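Local coordinates for tube-forming protein in Mycobacterial Envelpe, TiME (Mycolicibacterium smegmatis, PDB 7CU9) that probably forms a tube across the mycobacterial outer envelope that may serve as a channel for protein secretion, at residues C46-W49 and G53-E56; R156-V161 and A183-L188; A71-A74 and A78-L81; W140-A145 and R149-T154. All blocks are in the same frame, centred on the assembly; numbering follows the deposited sequence.

Contact 1 (C46-W49 and G53-E56)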
# COMPACT_ATOMS: atom_id res chain seq x y z
N CYS B 46 -0.45 0.43 -27.35
CA CYS B 46 -0.30 0.58 -25.88
C CYS B 46 -0.07 2.04 -25.48
O CYS B 46 0.01 2.30 -24.28
CB CYS B 46 0.81 -0.32 -25.35
SG CYS B 46 0.29 -2.06 -25.31
N ASN B 47 -0.03 2.97 -26.45
CA ASN B 47 0.26 4.39 -26.15
C ASN B 47 -0.68 4.91 -25.05
O ASN B 47 -0.18 5.48 -24.06
CB ASN B 47 0.16 5.27 -27.40
CG ASN B 47 0.78 6.63 -27.15
OD1 ASN B 47 2.00 6.80 -27.27
ND2 ASN B 47 -0.03 7.60 -26.77
N ASN B 48 -1.99 4.72 -25.20
CA ASN B 48 -2.98 5.38 -24.31
C ASN B 48 -3.23 4.55 -23.05
O ASN B 48 -4.09 4.94 -22.26
CB ASN B 48 -4.25 5.75 -25.08
CG ASN B 48 -3.98 6.78 -26.15
OD1 ASN B 48 -2.87 7.31 -26.26
ND2 ASN B 48 -4.99 7.07 -26.94
N TRP B 49 -2.47 3.47 -22.84
CA TRP B 49 -2.39 2.75 -21.54
C TRP B 49 -1.06 3.05 -20.84
O TRP B 49 -0.98 2.83 -19.62
CB TRP B 49 -2.57 1.24 -21.76
CG TRP B 49 -3.99 0.76 -21.79
CD1 TRP B 49 -5.13 1.50 -21.90
CD2 TRP B 49 -4.41 -0.62 -21.69
NE1 TRP B 49 -6.23 0.68 -21.88
CE2 TRP B 49 -5.82 -0.63 -21.75
CE3 TRP B 49 -3.72 -1.83 -21.55
CZ2 TRP B 49 -6.55 -1.81 -21.68
CZ3 TRP B 49 -4.45 -3.00 -21.47
CH2 TRP B 49 -5.84 -2.98 -21.54
N GLY B 53 -3.26 11.45 -18.73
CA GLY B 53 -3.16 12.90 -19.01
C GLY B 53 -2.51 13.19 -20.35
O GLY B 53 -1.80 14.21 -20.45
N LEU B 54 -2.77 12.36 -21.37
CA LEU B 54 -2.07 12.46 -22.68
C LEU B 54 -2.75 13.48 -23.59
O LEU B 54 -3.97 13.58 -23.65
CB LEU B 54 -2.06 11.09 -23.36
CG LEU B 54 -1.41 9.97 -22.55
CD1 LEU B 54 -1.54 8.66 -23.29
CD2 LEU B 54 0.05 10.29 -22.24
N PRO B 55 -1.95 14.24 -24.38
CA PRO B 55 -2.51 15.18 -25.35
C PRO B 55 -3.49 14.56 -26.35
O PRO B 55 -4.51 15.17 -26.63
CB PRO B 55 -1.25 15.70 -26.08
CG PRO B 55 -0.16 15.57 -25.05
CD PRO B 55 -0.48 14.28 -24.33
N GLU B 56 -3.21 13.36 -26.89
CA GLU B 56 -4.08 12.80 -27.96
C GLU B 56 -5.44 12.44 -27.36
O GLU B 56 -6.43 12.42 -28.10
CB GLU B 56 -3.39 11.65 -28.69
CG GLU B 56 -3.45 10.31 -28.00
CD GLU B 56 -3.01 9.20 -28.94
OE1 GLU B 56 -1.82 9.20 -29.33
OE2 GLU B 56 -3.85 8.38 -29.33

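Contact 2 (R156-V161 and A183-L188)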
# COMPACT_ATOMS: atom_id res chain seq x y z
N ARG B 156 -12.32 7.25 -16.03
CA ARG B 156 -13.76 7.34 -15.73
C ARG B 156 -14.35 8.56 -16.41
O ARG B 156 -13.80 9.66 -16.28
CB ARG B 156 -13.97 7.36 -14.22
CG ARG B 156 -13.36 6.13 -13.57
CD ARG B 156 -13.66 6.10 -12.11
NE ARG B 156 -12.98 4.97 -11.52
CZ ARG B 156 -13.19 4.58 -10.28
NH1 ARG B 156 -14.04 5.24 -9.51
NH2 ARG B 156 -12.54 3.53 -9.80
N LYS B 157 -15.44 8.32 -17.13
CA LYS B 157 -16.21 9.37 -17.83
C LYS B 157 -17.43 9.66 -16.95
O LYS B 157 -18.18 8.71 -16.66
CB LYS B 157 -16.53 8.87 -19.24
CG LYS B 157 -17.08 9.92 -20.19
CD LYS B 157 -18.48 10.33 -19.85
CE LYS B 157 -19.28 10.70 -21.08
NZ LYS B 157 -20.64 11.12 -20.68
N ARG B 158 -17.59 10.90 -16.51
CA ARG B 158 -18.69 11.32 -15.61
C ARG B 158 -19.26 12.61 -16.18
O ARG B 158 -18.56 13.62 -16.12
CB ARG B 158 -18.19 11.47 -14.18
CG ARG B 158 -17.60 10.20 -13.58
CD ARG B 158 -18.68 9.16 -13.33
NE ARG B 158 -18.18 7.98 -12.63
CZ ARG B 158 -17.73 6.86 -13.21
NH1 ARG B 158 -17.70 6.73 -14.52
NH2 ARG B 158 -17.32 5.87 -12.44
N GLU B 159 -20.47 12.56 -16.75
CA GLU B 159 -21.09 13.72 -17.44
C GLU B 159 -20.08 14.25 -18.47
O GLU B 159 -19.73 13.51 -19.41
CB GLU B 159 -21.53 14.77 -16.41
CG GLU B 159 -22.70 14.33 -15.55
CD GLU B 159 -24.07 14.62 -16.15
OE1 GLU B 159 -24.15 14.84 -17.37
OE2 GLU B 159 -25.06 14.62 -15.38
N ASN B 160 -19.61 15.49 -18.29
CA ASN B 160 -18.69 16.17 -19.24
C ASN B 160 -17.24 16.11 -18.75
O ASN B 160 -16.42 16.90 -19.25
CB ASN B 160 -19.12 17.63 -19.43
CG ASN B 160 -19.06 18.42 -18.14
OD1 ASN B 160 -19.28 17.88 -17.05
ND2 ASN B 160 -18.78 19.71 -18.26
N VAL B 161 -16.93 15.20 -17.83
CA VAL B 161 -15.56 15.10 -17.25
C VAL B 161 -14.95 13.76 -17.64
O VAL B 161 -15.64 12.73 -17.54
CB VAL B 161 -15.59 15.30 -15.73
CG1 VAL B 161 -14.22 15.06 -15.11
CG2 VAL B 161 -16.13 16.67 -15.36
N ALA B 183 -12.52 9.97 -4.64
CA ALA B 183 -12.25 11.27 -4.00
C ALA B 183 -12.29 12.38 -5.06
O ALA B 183 -12.85 13.46 -4.79
CB ALA B 183 -10.93 11.24 -3.27
N MET B 184 -11.71 12.12 -6.23
CA MET B 184 -11.69 13.10 -7.35
C MET B 184 -13.14 13.34 -7.81
O MET B 184 -13.53 14.52 -7.94
CB MET B 184 -10.85 12.56 -8.51
CG MET B 184 -9.39 12.39 -8.15
SD MET B 184 -8.50 11.33 -9.31
CE MET B 184 -8.35 12.45 -10.69
N GLN B 185 -13.91 12.28 -8.00
CA GLN B 185 -15.31 12.40 -8.50
C GLN B 185 -16.14 13.18 -7.47
O GLN B 185 -17.04 13.94 -7.89
CB GLN B 185 -15.92 11.04 -8.78
CG GLN B 185 -17.36 11.14 -9.26
CD GLN B 185 -17.92 9.85 -9.78
OE1 GLN B 185 -17.20 8.92 -10.13
NE2 GLN B 185 -19.24 9.80 -9.88
N ASN B 186 -15.86 13.01 -6.18
CA ASN B 186 -16.66 13.64 -5.08
C ASN B 186 -16.56 15.17 -5.14
O ASN B 186 -17.42 15.82 -4.52
CB ASN B 186 -16.25 13.11 -3.71
CG ASN B 186 -16.71 11.69 -3.45
OD1 ASN B 186 -17.60 11.19 -4.13
ND2 ASN B 186 -16.11 11.04 -2.46
N THR B 187 -15.59 15.74 -5.86
CA THR B 187 -15.39 17.22 -5.97
C THR B 187 -16.10 17.82 -7.20
O THR B 187 -16.05 19.05 -7.34
CB THR B 187 -13.90 17.57 -6.09
OG1 THR B 187 -13.46 17.20 -7.40
CG2 THR B 187 -13.04 16.90 -5.04
N LEU B 188 -16.69 17.00 -8.07
CA LEU B 188 -17.07 17.47 -9.44
C LEU B 188 -18.43 18.18 -9.43
O LEU B 188 -18.78 18.76 -10.48
CB LEU B 188 -17.10 16.27 -10.39
CG LEU B 188 -15.75 15.59 -10.63
CD1 LEU B 188 -15.92 14.45 -11.61
CD2 LEU B 188 -14.69 16.56 -11.11
O HOH W 1 -14.72 8.03 -9.78
O HOH W 2 -17.71 5.66 -9.56

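Contact 3 (A71-A74 and A78-L81)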
# COMPACT_ATOMS: atom_id res chain seq x y z
N ALA B 71 2.70 12.69 -7.87
CA ALA B 71 3.17 12.72 -6.47
C ALA B 71 3.98 11.45 -6.21
O ALA B 71 3.69 10.42 -6.83
CB ALA B 71 2.00 12.87 -5.53
N GLN B 72 5.00 11.55 -5.35
CA GLN B 72 5.95 10.44 -5.06
C GLN B 72 6.30 10.45 -3.57
O GLN B 72 6.15 11.50 -2.92
CB GLN B 72 7.26 10.62 -5.83
CG GLN B 72 7.14 10.48 -7.33
CD GLN B 72 8.49 10.57 -7.99
OE1 GLN B 72 9.52 10.78 -7.34
NE2 GLN B 72 8.50 10.41 -9.30
N THR B 73 6.81 9.32 -3.09
CA THR B 73 7.42 9.18 -1.74
C THR B 73 8.27 10.42 -1.44
O THR B 73 8.03 11.05 -0.40
CB THR B 73 8.24 7.88 -1.68
OG1 THR B 73 7.35 6.80 -1.99
CG2 THR B 73 8.88 7.66 -0.33
N ALA B 74 9.21 10.74 -2.32
CA ALA B 74 10.14 11.89 -2.19
C ALA B 74 10.75 12.23 -3.56
O ALA B 74 10.54 11.47 -4.50
CB ALA B 74 11.22 11.56 -1.18
N ALA B 78 10.44 7.08 -6.07
CA ALA B 78 9.10 6.77 -6.64
C ALA B 78 8.57 5.44 -6.08
O ALA B 78 7.75 4.81 -6.76
CB ALA B 78 9.19 6.75 -8.14
N THR B 79 8.99 5.04 -4.87
CA THR B 79 8.53 3.78 -4.24
C THR B 79 7.00 3.71 -4.36
O THR B 79 6.47 2.67 -4.80
CB THR B 79 9.01 3.67 -2.79
OG1 THR B 79 10.44 3.58 -2.79
CG2 THR B 79 8.43 2.47 -2.08
N HIS B 80 6.32 4.78 -3.95
CA HIS B 80 4.91 5.07 -4.32
C HIS B 80 4.94 6.22 -5.32
O HIS B 80 5.62 7.23 -5.03
CB HIS B 80 4.05 5.36 -3.07
CG HIS B 80 3.84 4.18 -2.18
ND1 HIS B 80 2.75 3.35 -2.29
CD2 HIS B 80 4.57 3.71 -1.13
CE1 HIS B 80 2.82 2.41 -1.37
NE2 HIS B 80 3.93 2.61 -0.64
N LEU B 81 4.28 6.06 -6.47
CA LEU B 81 4.04 7.15 -7.44
C LEU B 81 2.55 7.16 -7.76
O LEU B 81 1.98 6.09 -8.02
CB LEU B 81 4.89 6.98 -8.70
CG LEU B 81 4.72 8.09 -9.74
CD1 LEU B 81 6.01 8.34 -10.51
CD2 LEU B 81 3.58 7.79 -10.70

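Contact 4 (W140-A145 and R149-T154)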
# COMPACT_ATOMS: atom_id res chain seq x y z
N TRP B 140 -6.88 -0.78 -16.21
CA TRP B 140 -5.80 -1.64 -16.73
C TRP B 140 -4.61 -1.56 -15.78
O TRP B 140 -4.59 -0.67 -14.91
CB TRP B 140 -5.42 -1.25 -18.15
CG TRP B 140 -4.79 0.11 -18.27
CD1 TRP B 140 -3.47 0.42 -18.14
CD2 TRP B 140 -5.46 1.34 -18.58
NE1 TRP B 140 -3.27 1.76 -18.34
CE2 TRP B 140 -4.48 2.35 -18.60
CE3 TRP B 140 -6.79 1.68 -18.83
CZ2 TRP B 140 -4.79 3.68 -18.89
CZ3 TRP B 140 -7.10 2.99 -19.11
CH2 TRP B 140 -6.11 3.98 -19.13
N VAL B 141 -3.68 -2.49 -15.96
CA VAL B 141 -2.46 -2.60 -15.14
C VAL B 141 -1.26 -2.69 -16.08
O VAL B 141 -1.38 -3.31 -17.14
CB VAL B 141 -2.54 -3.83 -14.21
CG1 VAL B 141 -1.29 -3.95 -13.35
CG2 VAL B 141 -3.79 -3.79 -13.35
N LYS B 142 -0.15 -2.06 -15.71
CA LYS B 142 1.15 -2.32 -16.36
C LYS B 142 2.14 -2.76 -15.28
O LYS B 142 2.10 -2.22 -14.16
CB LYS B 142 1.61 -1.13 -17.20
CG LYS B 142 1.86 0.17 -16.46
CD LYS B 142 2.54 1.23 -17.32
CE LYS B 142 3.03 2.40 -16.50
NZ LYS B 142 3.89 3.31 -17.29
N GLN B 143 2.94 -3.76 -15.60
CA GLN B 143 3.96 -4.33 -14.69
C GLN B 143 5.33 -4.13 -15.31
O GLN B 143 5.49 -4.45 -16.51
CB GLN B 143 3.70 -5.81 -14.44
CG GLN B 143 4.73 -6.43 -13.52
CD GLN B 143 4.26 -7.71 -12.87
OE1 GLN B 143 3.19 -8.23 -13.18
NE2 GLN B 143 5.06 -8.22 -11.95
N GLU B 144 6.28 -3.61 -14.54
CA GLU B 144 7.66 -3.37 -15.05
C GLU B 144 8.38 -4.72 -15.09
O GLU B 144 8.37 -5.43 -14.06
CB GLU B 144 8.39 -2.33 -14.21
CG GLU B 144 9.71 -1.92 -14.83
CD GLU B 144 10.36 -0.70 -14.21
OE1 GLU B 144 9.98 -0.33 -13.08
OE2 GLU B 144 11.24 -0.11 -14.87
N ALA B 145 8.94 -5.07 -16.25
CA ALA B 145 9.59 -6.37 -16.51
C ALA B 145 10.66 -6.64 -15.44
O ALA B 145 11.44 -5.71 -15.14
CB ALA B 145 10.18 -6.38 -17.90
N ARG B 149 6.73 -4.33 -9.48
CA ARG B 149 6.14 -2.97 -9.56
C ARG B 149 4.99 -2.98 -10.58
O ARG B 149 5.22 -3.30 -11.76
CB ARG B 149 7.18 -1.92 -9.95
CG ARG B 149 6.62 -0.50 -9.95
CD ARG B 149 7.73 0.49 -10.19
NE ARG B 149 7.32 1.88 -10.15
CZ ARG B 149 7.11 2.61 -9.05
NH1 ARG B 149 7.22 2.07 -7.85
NH2 ARG B 149 6.77 3.88 -9.17
N ARG B 150 3.79 -2.63 -10.12
CA ARG B 150 2.60 -2.55 -10.99
C ARG B 150 1.95 -1.18 -10.82
O ARG B 150 1.92 -0.66 -9.69
CB ARG B 150 1.61 -3.68 -10.71
CG ARG B 150 2.17 -5.05 -11.09
CD ARG B 150 1.13 -6.14 -11.06
NE ARG B 150 0.67 -6.36 -9.69
CZ ARG B 150 -0.46 -6.96 -9.35
NH1 ARG B 150 -1.27 -7.45 -10.28
NH2 ARG B 150 -0.78 -7.09 -8.07
N CYS B 151 1.50 -0.61 -11.93
CA CYS B 151 0.70 0.63 -11.97
C CYS B 151 -0.74 0.24 -12.27
O CYS B 151 -0.99 -0.31 -13.35
CB CYS B 151 1.22 1.59 -13.02
SG CYS B 151 2.92 2.14 -12.71
N PHE B 152 -1.64 0.49 -11.32
CA PHE B 152 -3.10 0.30 -11.48
C PHE B 152 -3.70 1.62 -11.97
O PHE B 152 -3.49 2.67 -11.33
CB PHE B 152 -3.73 -0.18 -10.17
CG PHE B 152 -3.51 -1.65 -9.92
CD1 PHE B 152 -2.26 -2.13 -9.57
CD2 PHE B 152 -4.55 -2.55 -10.07
CE1 PHE B 152 -2.06 -3.48 -9.36
CE2 PHE B 152 -4.35 -3.90 -9.86
CZ PHE B 152 -3.10 -4.37 -9.51
N ASN B 153 -4.40 1.55 -13.09
CA ASN B 153 -4.95 2.73 -13.80
C ASN B 153 -6.47 2.63 -13.82
O ASN B 153 -6.98 1.52 -14.01
CB ASN B 153 -4.43 2.82 -15.23
CG ASN B 153 -2.93 2.99 -15.32
OD1 ASN B 153 -2.45 4.08 -15.60
ND2 ASN B 153 -2.19 1.91 -15.11
N THR B 154 -7.15 3.76 -13.67
CA THR B 154 -8.61 3.85 -13.88
C THR B 154 -8.91 5.11 -14.69
O THR B 154 -8.30 6.17 -14.41
CB THR B 154 -9.39 3.76 -12.57
OG1 THR B 154 -10.77 3.57 -12.92
CG2 THR B 154 -9.24 4.97 -11.68

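Contact 1 (C46-W49 and G53-E56)
Asn-48 sets its side-chain amide against the carboxylate of Glu-56, the two planes standing at right angles. ND2 of Asn-48 gives a hydrogen bond of 3.0 Å to OE2 of Glu-56, bent to 149° at the hydrogen and arriving from above the carboxylate plane. OD1 of Asn-48 is directed at another partner, the amide of Asn-47 next to it: Asn-47 ND2 donates to Asn-48 OD1 at 2.9 Å, nearly straight (169°) and within the plane of its own amide. The two asparagines therefore form a short relay, one amide fixing the rotation of the next, whose N-H is left facing the acid. Asn-47 ND2 also lies 3.5 Å from Glu-56 OE1, a looser approach.

Glu-56 reaches back across the gap with CG placed between its backbone N and carbonyl carbon (chi1 81°) and the chain extended beyond. Beside the polar groups, the CD1 methyl of Leu-54 rests 3.5 Å from Asn-47 O and equally near Asn-48 OD1, so that a methyl packs against two oxygens. Leu-54 holds the N-cap position of helix 55-58, so the contact joins the weakly bonded turn 47-49 to the start of the following helix.

Further partners tie the pair into the domain. Glu-56 OE2 makes a salt bridge with Arg-105, Asn-48 ND2 also donates to Arg-101 O near the end of helix 92-103, and Asn-47 OD1 accepts from Gln-37. The disulfide Cys-46–Cys-109 anchors the first segment, while Asn-47 and Leu-54 both pack on Phe-39 of edge strand 39-41.

Contact 2 (R156-V161 and A183-L188)
Strand 150-158 runs out through Arg-158 into a type II' turn closed at Val-161, while Gln-185 to Leu-188 form a type I turn at the C-terminal part of helix 174-185, with CA atoms of Arg-158 and Gln-185 7.9 Å apart. Arg-158 and Gln-185 meet at about a right angle. NE of Arg-158 donates to OE1 of Gln-185 at 2.8 Å, a bent bond (140°) that reaches the oxygen from above the amide's carbonyl plane. Gln-185 extends straight from the helix, CG trans to the backbone N (chi1 179°), whereas Arg-158 folds at chi2 (-69°) to bring NE to the amide oxygen.

The same Gln-185 OE1 also accepts from a water, 2.7 Å away, which in turn takes an N-H from NH1 of Arg-156; a second water on NH2 of Arg-158 bonds it weakly. One oxygen is thus linked to both arginines, to Arg-158 directly and to Arg-156 through water, and its partial negative charge is probably strengthened by them. The hairpin between strands 150-158 and 161-169 is in this way pinned to the C-terminal helix packed on the antiparallel sheet of the PknH-like domain.

The other end of the guanidinium has its own partners: NH1 of Arg-158 donates to Lys-157 O at 3.0 Å, and NH2 forms a salt bridge with Asp-137 on the next strand. CB of Arg-156 lies over the rim of one face of the Arg-158 guanidinium. At the far end of the turn, the contact becomes apolar, as CG1 of Val-161 and CD1 of Leu-188 approach tip to tip at 3.9 Å; Leu-188 also packs on Ala-11 of helix 8-11, and Val-161 on Val-86 of strand 77-89.

Contact 3 (A71-A74 and A78-L81)
Thr-73 and His-80 bond to each other twice near the end of the beta hairpin formed by strands 63-72 and 77-89. Thr-73 N donates to His-80 O at 3.1 Å, and His-80 N returns a straighter bond (167°) to the hydroxyl OG1 of Thr-73 at 3.0 Å. The hydroxyl stands beside its own backbone N (chi1 -58°), which lets it replace a main-chain acceptor where both strands bend sharply, at Thr-73 and at Thr-79 and His-80.

One step further in, Gln-72 and Leu-81 form an antiparallel non-hydrogen-bonded pair, and their side chains run alongside each other on the same face. CG of Gln-72 is 4.0 Å from CD1 of Leu-81, while CD of Gln-72 meets the CB methyl of Ala-78 at 3.9 Å. A classic bulge, Thr-73 and Ala-74 opposite Asp-77, leads into the turn.

Outside the pair, Arg-149 bonds to the carbonyls of Ala-78 and Thr-79, and Asp-77 holds the hydroxyl of Thr-79. Between the paired backbones, Gln-72 CA points its hydrogen at His-80 O, 3.2 Å away.

Contact 4 (W140-A145 and R149-T154)
A beta hairpin, strands 137-144 and 150-158 of the antiparallel sheet, carries this contact; the axes of 140-144 and 150-154 pass 4.6 Å apart, their N-to-C directions 166° apart. Trp-140 with Asn-153 and Lys-142 with Cys-151 are hydrogen-bonded pairs, and Cys-151 N donates to Lys-142 O at 2.8 Å. Glu-144 N extends the ladder to Arg-149 O.

On the face of Trp-140, Lys-142 and Cys-151, Asn-153 lies over the indole with its amide only 11° from parallel. Its CB sits 3.5 Å from the centroid of the five-membered ring of Trp-140, a CH-pi contact, while the indole NE1 turns to Trp-49 O. Lys-142 runs past Cys-151, its CE 3.8 Å from Cys-151 SG, before NZ reaches Ala-50 O; that sulfur is in the disulfide to Cys-168 on the adjoining strand.

On the other face, Gln-143, whose NE2 donates to Thr-147 O, lays its amide by the Arg-150 chain. Arg-150 NH2 bonds to Gly-171 O, and Arg-150 also packs on Pro-61 of the second subunit. It bends at chi3 (-66°), with CZ of Phe-152 over the rim of one guanidinium face. The Phe-152 ring in turn receives a methyl over its own face: CG2 of Val-141 stands 3.8 Å from the ring centroid.

Overall arrangement
Along the chain the order is contact 1, contact 3, contact 4, contact 2, all within one PknH-like domain. Contacts 3, 4 and 2 reach the same antiparallel sheet, and contacts 4 and 2 share strand 150-158, though their centres are 22 Å apart, on opposite sides of the chain's centre. Contact 1, in the helical connection before strand 63-72, has its centre 14 Å from that of contact 4 and touches it through Trp-49 and Trp-140. Contact 3 meets contact 4 through Arg-149, centres 15 Å apart. Contact 4 thus links the helical connection to the hairpin of strands 63-72 and 77-89, while contact 2 joins the sheet to its C-terminal helix.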